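Local coordinates for protein alpha-fucosidase (Bifidobacterium bifidum, PDB 2EAB) that probably removes terminal alpha-1,2-linked L-fucose from sugar chains by hydrolysis, the chain described being the catalytic portion of a longer calcium-binding protein, at residues F419-N424 and P509-N514; Y447-V452 and L528-A533; Q649-Y654 and K661-S666. All coordinates share one frame; numbering follows the deposited sequence.

Followed from the N terminus, the chain lays down F419-N424, then Y447-V452, before either meets its partner. P509-N514 next closes interaction 1 across 84 intervening residues, and L528-A533 closes interaction 2 across 75. The two contacts therefore cross, their segments alternating along the chain, and they also touch: I511 CG2 lies 3.8 Å from V448 CG2. Together they tie a short strand and helices 442-450, 507-520 and 525-546 of the family 95 catalytic region into one block. Interaction 3 comes later and in series, closing a six-residue gap within the loop region between helices 632-639 and 697-711, with its nearest atoms about 11 Å from those of interaction 1.

Interaction 1: residues F419-N424 and P509-N514; sequences FHMNVN and PWILQN. With EDO (1,2-ethanediol), chain D.
W510 and I511, consecutive on helix 507-520, meet M421, N422 and V423 in three quite different orientations. The amide of N422 stands almost upright to the indole, with planes 80° apart, and brings OD1 to the six-membered ring at its edge and in its plane, 3.4 Å from W510 CE3. With CG anti to the backbone N (chi1 -150°), the N422 side chain reaches back to the ring although its CB starts out the other way. The same OD1 is hydrogen-bonded to the hydroxyl of Y578, which helps to fix the amide's rotation. V423 instead lies alongside the indole, both side chains pointing the same way, and V423 CB is 3.6 Å from W510 CH2. M421 and I511 cross at about a right angle, M421 SD packing 3.9 Å from I511 CG2. This is a buried contact, made by packing without a direct hydrogen bond between the segments. F419 and H420 form a strand paired antiparallel with 486-487, whereas V423 is the N-cap residue of helix 424-428. That helix also packs on W510 and I511 through Q426, while L582 of helix 577-596 touches the indole as well.

Interaction 2: residues Y447-V452 and L528-A533; sequences YVEGLV and LDRVYA. With EDO (1,2-ethanediol), chain H.
The R530 guanidinium is met by the E449 carboxylate at its edge, close to the guanidinium plane, rather than over a face. The two flat groups are turned 41° against each other, so the pairing is side-on and bidentate but twisted. R530 NH2 donates to E449 OE1 at 2.9 Å in a nearly straight bond (173°), reaching that oxygen from above the carboxylate plane. R530 NE donates to E449 OE2 at 3.0 Å, on the syn side and less far out of plane. A bend at chi3 (74°) swings the end of the arginine round to offer these two nitrogens together. A water adds a second link, donating to E449 OE2 and to the backbone O of R530. Since NH2 also forms a salt bridge with E442, the arginine joins two acidic groups, and a methionine in its place would probably leave both carboxylates without their positive mate and E449 freer to turn. This salt bridge lies near the surface, spanning helices 442-450 and 525-546. Helix 507-520 packs against both helices, its V515 touching V448 of the one and V531 of the other.

Interaction 3: residues Q649-Y654 and K661-S666; sequences QIKEWY and KKKDGS
K663 turns back toward Y654 and K651 through its last torsion, chi4 at -45°, whereas K651 comes to meet it with a chain extended beyond CG. The lysine that bends belongs to a type I beta turn, K662 to G665, with the backbone pattern of a G1 beta bulge. G665 N donates to K662 O at 2.9 Å, K662 N donates to S666 O at 2.7 Å, and G665 has a positive phi of 93°. A side chain on that glycine would press against the carbonyl oxygen of D664. Across the contact the K663 ammonium gives a hydrogen bond of 2.9 Å to the backbone oxygen Y654 O, arriving tilted from the carbonyl plane. The two lysines cross at about a right angle, and K651 NZ lies 2.9 Å from K663 NZ, too near for two donors to be comfortable unless other groups share the load. E656 supplies much of that help as the strongest polar partner of both lysines, its backbone oxygen accepting from K663, and E643 forms a salt bridge with K651. Such closeness would be expected to make one ammonium give up its proton more readily, an effect the E643 carboxylate and the backbone oxygens around K663 probably offset. Away from the annotated sites, this contact joins two nearby loop segments before helix 697-711. Within the turn, D664 also makes an Asx turn: D664 OD1 accepts S666 N at 3.1 Å from above the carboxylate plane, and through its syn lone pair it accepts S666 OG at 2.7 Å.

Interaction 1: residues F419-N424 and P509-N514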
loop_
_atom_site.group_PDB
_atom_site.type_symbol
_atom_site.label_atom_id
_atom_site.label_comp_id
_atom_site.label_asym_id
_atom_site.label_seq_id
_atom_site.Cartn_x
_atom_site.Cartn_y
_atom_site.Cartn_z
ATOM N N PHE A 419 -8.925 -0.517 -5.669
ATOM C CA PHE A 419 -7.913 -1.460 -5.210
ATOM C C PHE A 419 -7.284 -2.061 -6.464
ATOM O O PHE A 419 -7.880 -2.914 -7.127
ATOM C CB PHE A 419 -8.543 -2.502 -4.280
ATOM C CG PHE A 419 -9.263 -1.879 -3.119
ATOM C CD1 PHE A 419 -10.653 -1.818 -3.099
ATOM C CD2 PHE A 419 -8.548 -1.290 -2.073
ATOM C CE1 PHE A 419 -11.324 -1.211 -2.042
ATOM C CE2 PHE A 419 -9.216 -0.683 -1.009
ATOM C CZ PHE A 419 -10.608 -0.643 -0.997
ATOM N N HIS A 420 -6.094 -1.569 -6.813
ATOM C CA HIS A 420 -5.413 -1.955 -8.048
ATOM C C HIS A 420 -4.354 -2.974 -7.679
ATOM O O HIS A 420 -3.297 -2.618 -7.146
ATOM C CB HIS A 420 -4.771 -0.745 -8.743
ATOM C CG HIS A 420 -5.395 -0.405 -10.059
ATOM N ND1 HIS A 420 -4.776 -0.605 -11.276
ATOM C CD2 HIS A 420 -6.606 0.123 -10.339
ATOM C CE1 HIS A 420 -5.584 -0.206 -12.244
ATOM N NE2 HIS A 420 -6.704 0.234 -11.702
ATOM N N MET A 421 -4.641 -4.240 -7.955
ATOM C CA MET A 421 -3.949 -5.341 -7.296
ATOM C C MET A 421 -2.870 -5.995 -8.157
ATOM O O MET A 421 -2.533 -7.159 -7.960
ATOM C CB MET A 421 -4.984 -6.359 -6.794
ATOM C CG MET A 421 -4.543 -7.177 -5.592
ATOM S SD MET A 421 -5.916 -8.058 -4.841
ATOM C CE MET A 421 -6.157 -9.374 -6.035
ATOM N N ASN A 422 -2.296 -5.235 -9.084
ATOM C CA ASN A 422 -1.171 -5.737 -9.873
ATOM C C ASN A 422 0.039 -4.802 -9.799
ATOM O O ASN A 422 0.735 -4.585 -10.790
ATOM C CB ASN A 422 -1.589 -6.035 -11.322
ATOM C CG ASN A 422 -0.773 -7.162 -11.957
ATOM O OD1 ASN A 422 -0.086 -7.924 -11.273
ATOM N ND2 ASN A 422 -0.854 -7.273 -13.276
ATOM N N VAL A 423 0.225 -4.241 -8.600
ATOM C CA VAL A 423 1.430 -3.556 -8.086
ATOM C C VAL A 423 1.048 -2.519 -7.032
ATOM O O VAL A 423 1.781 -2.328 -6.061
ATOM C CB VAL A 423 2.372 -2.920 -9.165
ATOM C CG1 VAL A 423 1.724 -1.725 -9.868
ATOM C CG2 VAL A 423 3.711 -2.506 -8.537
ATOM N N ASN A 424 -0.087 -1.853 -7.222
ATOM C CA ASN A 424 -0.387 -0.664 -6.429
ATOM C C ASN A 424 -0.781 -0.992 -4.999
ATOM O O ASN A 424 -0.196 -0.463 -4.054
ATOM C CB ASN A 424 -1.470 0.183 -7.092
ATOM C CG ASN A 424 -1.140 0.537 -8.526
ATOM O OD1 ASN A 424 -0.524 1.574 -8.806
ATOM N ND2 ASN A 424 -1.515 -0.329 -9.439
ATOM N N PRO A 509 -1.836 -14.578 -6.105
ATOM C CA PRO A 509 -0.504 -14.923 -5.594
ATOM C C PRO A 509 0.295 -13.710 -5.093
ATOM O O PRO A 509 0.836 -13.740 -3.991
ATOM C CB PRO A 509 0.165 -15.582 -6.807
ATOM C CG PRO A 509 -0.974 -16.277 -7.499
ATOM C CD PRO A 509 -2.174 -15.363 -7.313
ATOM N N TRP A 510 0.354 -12.638 -5.876
ATOM C CA TRP A 510 1.148 -11.484 -5.477
ATOM C C TRP A 510 0.669 -10.853 -4.164
ATOM O O TRP A 510 1.466 -10.663 -3.244
ATOM C CB TRP A 510 1.186 -10.448 -6.590
ATOM C CG TRP A 510 2.264 -9.414 -6.438
ATOM C CD1 TRP A 510 3.127 -9.245 -5.384
ATOM C CD2 TRP A 510 2.571 -8.392 -7.375
ATOM N NE1 TRP A 510 3.962 -8.184 -5.626
ATOM C CE2 TRP A 510 3.634 -7.633 -6.839
ATOM C CE3 TRP A 510 2.046 -8.039 -8.626
ATOM C CZ2 TRP A 510 4.193 -6.548 -7.520
ATOM C CZ3 TRP A 510 2.601 -6.969 -9.305
ATOM C CH2 TRP A 510 3.658 -6.230 -8.748
ATOM N N ILE A 511 -0.619 -10.528 -4.065
ATOM C CA ILE A 511 -1.114 -9.926 -2.827
ATOM C C ILE A 511 -0.970 -10.889 -1.642
ATOM O O ILE A 511 -0.801 -10.448 -0.508
ATOM C CB ILE A 511 -2.563 -9.381 -2.973
ATOM C CG1 ILE A 511 -2.845 -8.289 -1.933
ATOM C CG2 ILE A 511 -3.597 -10.503 -2.906
ATOM C CD1 ILE A 511 -2.038 -7.008 -2.142
ATOM N N LEU A 512 -1.012 -12.193 -1.908
ATOM C CA LEU A 512 -0.727 -13.170 -0.859
ATOM C C LEU A 512 0.678 -13.052 -0.282
ATOM O O LEU A 512 0.908 -13.456 0.866
ATOM C CB LEU A 512 -1.016 -14.594 -1.321
ATOM C CG LEU A 512 -2.510 -14.931 -1.423
ATOM C CD1 LEU A 512 -2.702 -16.238 -2.176
ATOM C CD2 LEU A 512 -3.192 -14.986 -0.064
ATOM N N GLN A 513 1.619 -12.514 -1.054
ATOM C CA GLN A 513 2.937 -12.229 -0.484
ATOM C C GLN A 513 2.836 -11.228 0.657
ATOM O O GLN A 513 3.411 -11.441 1.727
ATOM C CB GLN A 513 3.913 -11.704 -1.527
ATOM C CG GLN A 513 4.377 -12.737 -2.527
ATOM C CD GLN A 513 5.559 -12.266 -3.347
ATOM O OE1 GLN A 513 6.504 -11.694 -2.814
ATOM N NE2 GLN A 513 5.524 -12.533 -4.648
ATOM N N ASN A 514 2.109 -10.132 0.431
ATOM C CA ASN A 514 1.926 -9.127 1.477
ATOM C C ASN A 514 1.264 -9.730 2.708
ATOM O O ASN A 514 1.603 -9.389 3.841
ATOM C CB ASN A 514 1.060 -7.962 0.985
ATOM C CG ASN A 514 1.710 -7.148 -0.112
ATOM O OD1 ASN A 514 2.246 -6.061 0.134
ATOM N ND2 ASN A 514 1.634 -7.642 -1.329
HETATM C C1 EDO D . 3.728 -5.748 -12.449
HETATM O O1 EDO D . 4.433 -4.849 -13.442
HETATM C C2 EDO D . 2.319 -6.056 -13.094
HETATM O O2 EDO D . 1.505 -4.794 -13.084
#

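Interaction 2: residues Y447-V452 and L528-A533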
loop_
_atom_site.group_PDB
_atom_site.type_symbol
_atom_site.label_atom_id
_atom_site.label_comp_id
_atom_site.label_asym_id
_atom_site.label_seq_id
_atom_site.Cartn_x
_atom_site.Cartn_y
_atom_site.Cartn_z
ATOM N N TYR A 447 -9.283 -8.124 3.661
ATOM C CA TYR A 447 -9.676 -7.866 2.275
ATOM C C TYR A 447 -9.400 -9.073 1.381
ATOM O O TYR A 447 -10.226 -9.442 0.548
ATOM C CB TYR A 447 -8.943 -6.635 1.740
ATOM C CG TYR A 447 -9.403 -6.224 0.362
ATOM C CD1 TYR A 447 -10.584 -5.502 0.194
ATOM C CD2 TYR A 447 -8.669 -6.570 -0.771
ATOM C CE1 TYR A 447 -11.023 -5.127 -1.064
ATOM C CE2 TYR A 447 -9.104 -6.206 -2.039
ATOM C CZ TYR A 447 -10.277 -5.481 -2.177
ATOM O OH TYR A 447 -10.698 -5.132 -3.443
ATOM N N VAL A 448 -8.231 -9.682 1.557
ATOM C CA VAL A 448 -7.855 -10.825 0.738
ATOM C C VAL A 448 -8.730 -12.028 1.113
ATOM O O VAL A 448 -9.212 -12.739 0.236
ATOM C CB VAL A 448 -6.338 -11.109 0.827
ATOM C CG1 VAL A 448 -5.978 -12.373 0.051
ATOM C CG2 VAL A 448 -5.559 -9.916 0.271
ATOM N N GLU A 449 -8.982 -12.221 2.411
ATOM C CA GLU A 449 -9.981 -13.210 2.841
ATOM C C GLU A 449 -11.330 -12.919 2.187
ATOM O O GLU A 449 -12.040 -13.838 1.774
ATOM C CB GLU A 449 -10.109 -13.251 4.364
ATOM C CG GLU A 449 -8.873 -13.824 5.038
ATOM C CD GLU A 449 -8.858 -13.671 6.548
ATOM O OE1 GLU A 449 -9.399 -12.675 7.075
ATOM O OE2 GLU A 449 -8.252 -14.542 7.216
ATOM N N GLY A 450 -11.651 -11.632 2.066
ATOM C CA GLY A 450 -12.883 -11.176 1.430
ATOM C C GLY A 450 -12.981 -11.474 -0.056
ATOM O O GLY A 450 -14.074 -11.457 -0.622
ATOM N N LEU A 451 -11.847 -11.745 -0.700
ATOM C CA LEU A 451 -11.847 -12.122 -2.109
ATOM C C LEU A 451 -12.214 -13.581 -2.335
ATOM O O LEU A 451 -12.506 -13.972 -3.462
ATOM C CB LEU A 451 -10.492 -11.833 -2.756
ATOM C CG LEU A 451 -10.037 -10.371 -2.786
ATOM C CD1 LEU A 451 -8.633 -10.269 -3.359
ATOM C CD2 LEU A 451 -11.002 -9.492 -3.575
ATOM N N VAL A 452 -12.210 -14.403 -1.286
ATOM C CA VAL A 452 -12.374 -15.841 -1.480
ATOM C C VAL A 452 -13.767 -16.209 -1.995
ATOM O O VAL A 452 -13.880 -16.888 -3.012
ATOM C CB VAL A 452 -11.968 -16.651 -0.230
ATOM C CG1 VAL A 452 -12.228 -18.139 -0.439
ATOM C CG2 VAL A 452 -10.495 -16.403 0.104
ATOM N N LEU A 528 -0.513 -17.175 11.328
ATOM C CA LEU A 528 -0.100 -18.368 10.598
ATOM C C LEU A 528 -1.299 -19.160 10.082
ATOM O O LEU A 528 -1.322 -19.568 8.922
ATOM C CB LEU A 528 0.787 -19.260 11.467
ATOM C CG LEU A 528 1.226 -20.605 10.885
ATOM C CD1 LEU A 528 1.981 -20.426 9.573
ATOM C CD2 LEU A 528 2.092 -21.320 11.906
ATOM N N ASP A 529 -2.290 -19.388 10.940
ATOM C CA ASP A 529 -3.464 -20.162 10.528
ATOM C C ASP A 529 -4.209 -19.502 9.367
ATOM O O ASP A 529 -4.617 -20.173 8.417
ATOM C CB ASP A 529 -4.413 -20.391 11.704
ATOM C CG ASP A 529 -3.907 -21.450 12.674
ATOM O OD1 ASP A 529 -2.853 -22.074 12.409
ATOM O OD2 ASP A 529 -4.583 -21.665 13.703
ATOM N N ARG A 530 -4.355 -18.182 9.439
ATOM C CA ARG A 530 -5.072 -17.424 8.410
ATOM C C ARG A 530 -4.322 -17.403 7.087
ATOM O O ARG A 530 -4.924 -17.586 6.025
ATOM C CB ARG A 530 -5.342 -15.998 8.882
ATOM C CG ARG A 530 -6.335 -15.931 10.018
ATOM C CD ARG A 530 -6.369 -14.560 10.622
ATOM N NE ARG A 530 -7.055 -13.596 9.764
ATOM C CZ ARG A 530 -7.019 -12.279 9.949
ATOM N NH1 ARG A 530 -6.312 -11.765 10.947
ATOM N NH2 ARG A 530 -7.683 -11.469 9.137
ATOM N N VAL A 531 -3.011 -17.186 7.137
ATOM C CA VAL A 531 -2.235 -17.106 5.900
ATOM C C VAL A 531 -2.091 -18.490 5.278
ATOM O O VAL A 531 -2.117 -18.634 4.056
ATOM C CB VAL A 531 -0.864 -16.383 6.071
ATOM C CG1 VAL A 531 -1.051 -15.023 6.724
ATOM C CG2 VAL A 531 0.127 -17.214 6.876
ATOM N N TYR A 532 -1.954 -19.514 6.116
ATOM C CA TYR A 532 -1.907 -20.878 5.610
ATOM C C TYR A 532 -3.192 -21.244 4.869
ATOM O O TYR A 532 -3.138 -21.818 3.785
ATOM C CB TYR A 532 -1.621 -21.901 6.716
ATOM C CG TYR A 532 -1.722 -23.320 6.206
ATOM C CD1 TYR A 532 -0.755 -23.836 5.347
ATOM C CD2 TYR A 532 -2.801 -24.135 6.549
ATOM C CE1 TYR A 532 -0.849 -25.126 4.846
ATOM C CE2 TYR A 532 -2.900 -25.441 6.057
ATOM C CZ TYR A 532 -1.918 -25.924 5.209
ATOM O OH TYR A 532 -1.990 -27.201 4.705
ATOM N N ALA A 533 -4.341 -20.934 5.464
ATOM C CA ALA A 533 -5.617 -21.235 4.822
ATOM C C ALA A 533 -5.701 -20.591 3.431
ATOM O O ALA A 533 -6.065 -21.249 2.460
ATOM C CB ALA A 533 -6.789 -20.810 5.706
HETATM C C1 EDO H . -16.612 -10.920 1.634
HETATM O O1 EDO H . -16.294 -12.124 0.911
HETATM C C2 EDO H . -17.011 -11.198 3.132
HETATM O O2 EDO H . -18.004 -12.215 3.120
HETATM O O HOH W 1 -7.703 -16.954 6.156
#

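Interaction 3: residues Q649-Y654 and K661-S666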
loop_
_atom_site.group_PDB
_atom_site.type_symbol
_atom_site.label_atom_id
_atom_site.label_comp_id
_atom_site.label_asym_id
_atom_site.label_seq_id
_atom_site.Cartn_x
_atom_site.Cartn_y
_atom_site.Cartn_z
ATOM N N GLN A 649 20.857 -10.709 -19.426
ATOM C CA GLN A 649 19.652 -10.157 -18.812
ATOM C C GLN A 649 18.769 -11.257 -18.226
ATOM O O GLN A 649 18.845 -12.407 -18.646
ATOM C CB GLN A 649 18.866 -9.363 -19.867
ATOM C CG GLN A 649 17.897 -10.185 -20.767
ATOM C CD GLN A 649 18.567 -11.045 -21.845
ATOM O OE1 GLN A 649 19.785 -11.241 -21.860
ATOM N NE2 GLN A 649 17.752 -11.562 -22.755
ATOM N N ILE A 650 17.919 -10.898 -17.264
ATOM C CA ILE A 650 16.825 -11.781 -16.861
ATOM C C ILE A 650 15.809 -11.802 -18.003
ATOM O O ILE A 650 15.290 -10.750 -18.385
ATOM C CB ILE A 650 16.119 -11.276 -15.576
ATOM C CG1 ILE A 650 17.103 -11.149 -14.402
ATOM C CG2 ILE A 650 14.924 -12.165 -15.226
ATOM C CD1 ILE A 650 17.610 -12.464 -13.823
ATOM N N LYS A 651 15.539 -12.978 -18.558
ATOM C CA LYS A 651 14.543 -13.077 -19.629
ATOM C C LYS A 651 13.162 -12.689 -19.115
ATOM O O LYS A 651 12.779 -13.058 -17.999
ATOM C CB LYS A 651 14.480 -14.490 -20.199
ATOM C CG LYS A 651 15.708 -14.922 -20.975
ATOM C CD LYS A 651 15.504 -16.291 -21.593
ATOM C CE LYS A 651 16.804 -16.818 -22.179
ATOM N NZ LYS A 651 16.608 -18.102 -22.896
ATOM N N GLU A 652 12.418 -11.954 -19.937
ATOM C CA GLU A 652 11.040 -11.594 -19.621
ATOM C C GLU A 652 10.068 -12.651 -20.172
ATOM O O GLU A 652 9.015 -12.901 -19.573
ATOM C CB GLU A 652 10.731 -10.178 -20.128
ATOM C CG GLU A 652 9.311 -9.698 -19.817
ATOM C CD GLU A 652 9.122 -8.187 -19.878
ATOM O OE1 GLU A 652 10.066 -7.451 -20.241
ATOM O OE2 GLU A 652 8.000 -7.735 -19.565
ATOM N N TRP A 653 10.450 -13.279 -21.287
ATOM C CA TRP A 653 9.695 -14.380 -21.886
ATOM C C TRP A 653 10.612 -15.566 -22.110
ATOM O O TRP A 653 11.805 -15.394 -22.361
ATOM C CB TRP A 653 9.086 -13.969 -23.227
ATOM C CG TRP A 653 8.160 -12.809 -23.120
ATOM C CD1 TRP A 653 6.822 -12.844 -22.826
ATOM C CD2 TRP A 653 8.499 -11.432 -23.286
ATOM N NE1 TRP A 653 6.311 -11.568 -22.804
ATOM C CE2 TRP A 653 7.318 -10.682 -23.088
ATOM C CE3 TRP A 653 9.689 -10.755 -23.596
ATOM C CZ2 TRP A 653 7.295 -9.289 -23.181
ATOM C CZ3 TRP A 653 9.663 -9.376 -23.691
ATOM C CH2 TRP A 653 8.473 -8.656 -23.485
ATOM N N TYR A 654 10.058 -16.768 -22.051
ATOM C CA TYR A 654 10.879 -17.973 -22.195
ATOM C C TYR A 654 11.350 -18.242 -23.619
ATOM O O TYR A 654 12.277 -19.030 -23.819
ATOM C CB TYR A 654 10.207 -19.192 -21.529
ATOM C CG TYR A 654 10.031 -18.932 -20.058
ATOM C CD1 TYR A 654 11.146 -18.734 -19.243
ATOM C CD2 TYR A 654 8.765 -18.801 -19.489
ATOM C CE1 TYR A 654 11.009 -18.439 -17.895
ATOM C CE2 TYR A 654 8.618 -18.505 -18.135
ATOM C CZ TYR A 654 9.743 -18.324 -17.348
ATOM O OH TYR A 654 9.588 -18.019 -16.016
ATOM N N LYS A 661 14.585 -9.877 -28.118
ATOM C CA LYS A 661 14.666 -10.721 -29.313
ATOM C C LYS A 661 14.313 -12.163 -28.984
ATOM O O LYS A 661 14.480 -12.602 -27.846
ATOM C CB LYS A 661 16.080 -10.678 -29.910
ATOM C CG LYS A 661 16.638 -9.282 -30.174
ATOM C CD LYS A 661 15.981 -8.612 -31.374
ATOM C CE LYS A 661 16.560 -7.223 -31.619
ATOM N NZ LYS A 661 17.996 -7.265 -32.015
ATOM N N LYS A 662 13.831 -12.900 -29.984
ATOM C CA LYS A 662 13.641 -14.339 -29.839
ATOM C C LYS A 662 14.972 -15.050 -30.078
ATOM O O LYS A 662 15.941 -14.425 -30.517
ATOM C CB LYS A 662 12.554 -14.856 -30.787
ATOM C CG LYS A 662 11.141 -14.415 -30.397
ATOM C CD LYS A 662 10.070 -15.208 -31.132
ATOM C CE LYS A 662 9.864 -14.689 -32.549
ATOM N NZ LYS A 662 9.029 -15.609 -33.367
ATOM N N LYS A 663 15.018 -16.347 -29.778
ATOM C CA LYS A 663 16.254 -17.130 -29.892
ATOM C C LYS A 663 16.820 -17.142 -31.314
ATOM O O LYS A 663 18.034 -17.251 -31.498
ATOM C CB LYS A 663 16.055 -18.558 -29.365
ATOM C CG LYS A 663 15.595 -18.616 -27.910
ATOM C CD LYS A 663 15.739 -20.003 -27.302
ATOM C CE LYS A 663 14.870 -20.170 -26.055
ATOM N NZ LYS A 663 14.925 -19.026 -25.093
ATOM N N ASP A 664 15.942 -17.010 -32.308
ATOM C CA ASP A 664 16.358 -16.959 -33.713
ATOM C C ASP A 664 16.835 -15.568 -34.157
ATOM O O ASP A 664 17.189 -15.367 -35.322
ATOM C CB ASP A 664 15.244 -17.484 -34.632
ATOM C CG ASP A 664 14.055 -16.533 -34.741
ATOM O OD1 ASP A 664 13.926 -15.606 -33.913
ATOM O OD2 ASP A 664 13.239 -16.721 -35.669
ATOM N N GLY A 665 16.835 -14.616 -33.226
ATOM C CA GLY A 665 17.312 -13.261 -33.495
ATOM C C GLY A 665 16.240 -12.271 -33.918
ATOM O O GLY A 665 16.510 -11.073 -34.025
ATOM N N SER A 666 15.027 -12.765 -34.160
ATOM C CA SER A 666 13.929 -11.905 -34.600
ATOM C C SER A 666 13.335 -11.094 -33.450
ATOM O O SER A 666 13.512 -11.427 -32.275
ATOM C CB SER A 666 12.839 -12.709 -35.319
ATOM O OG SER A 666 12.212 -13.627 -34.448
#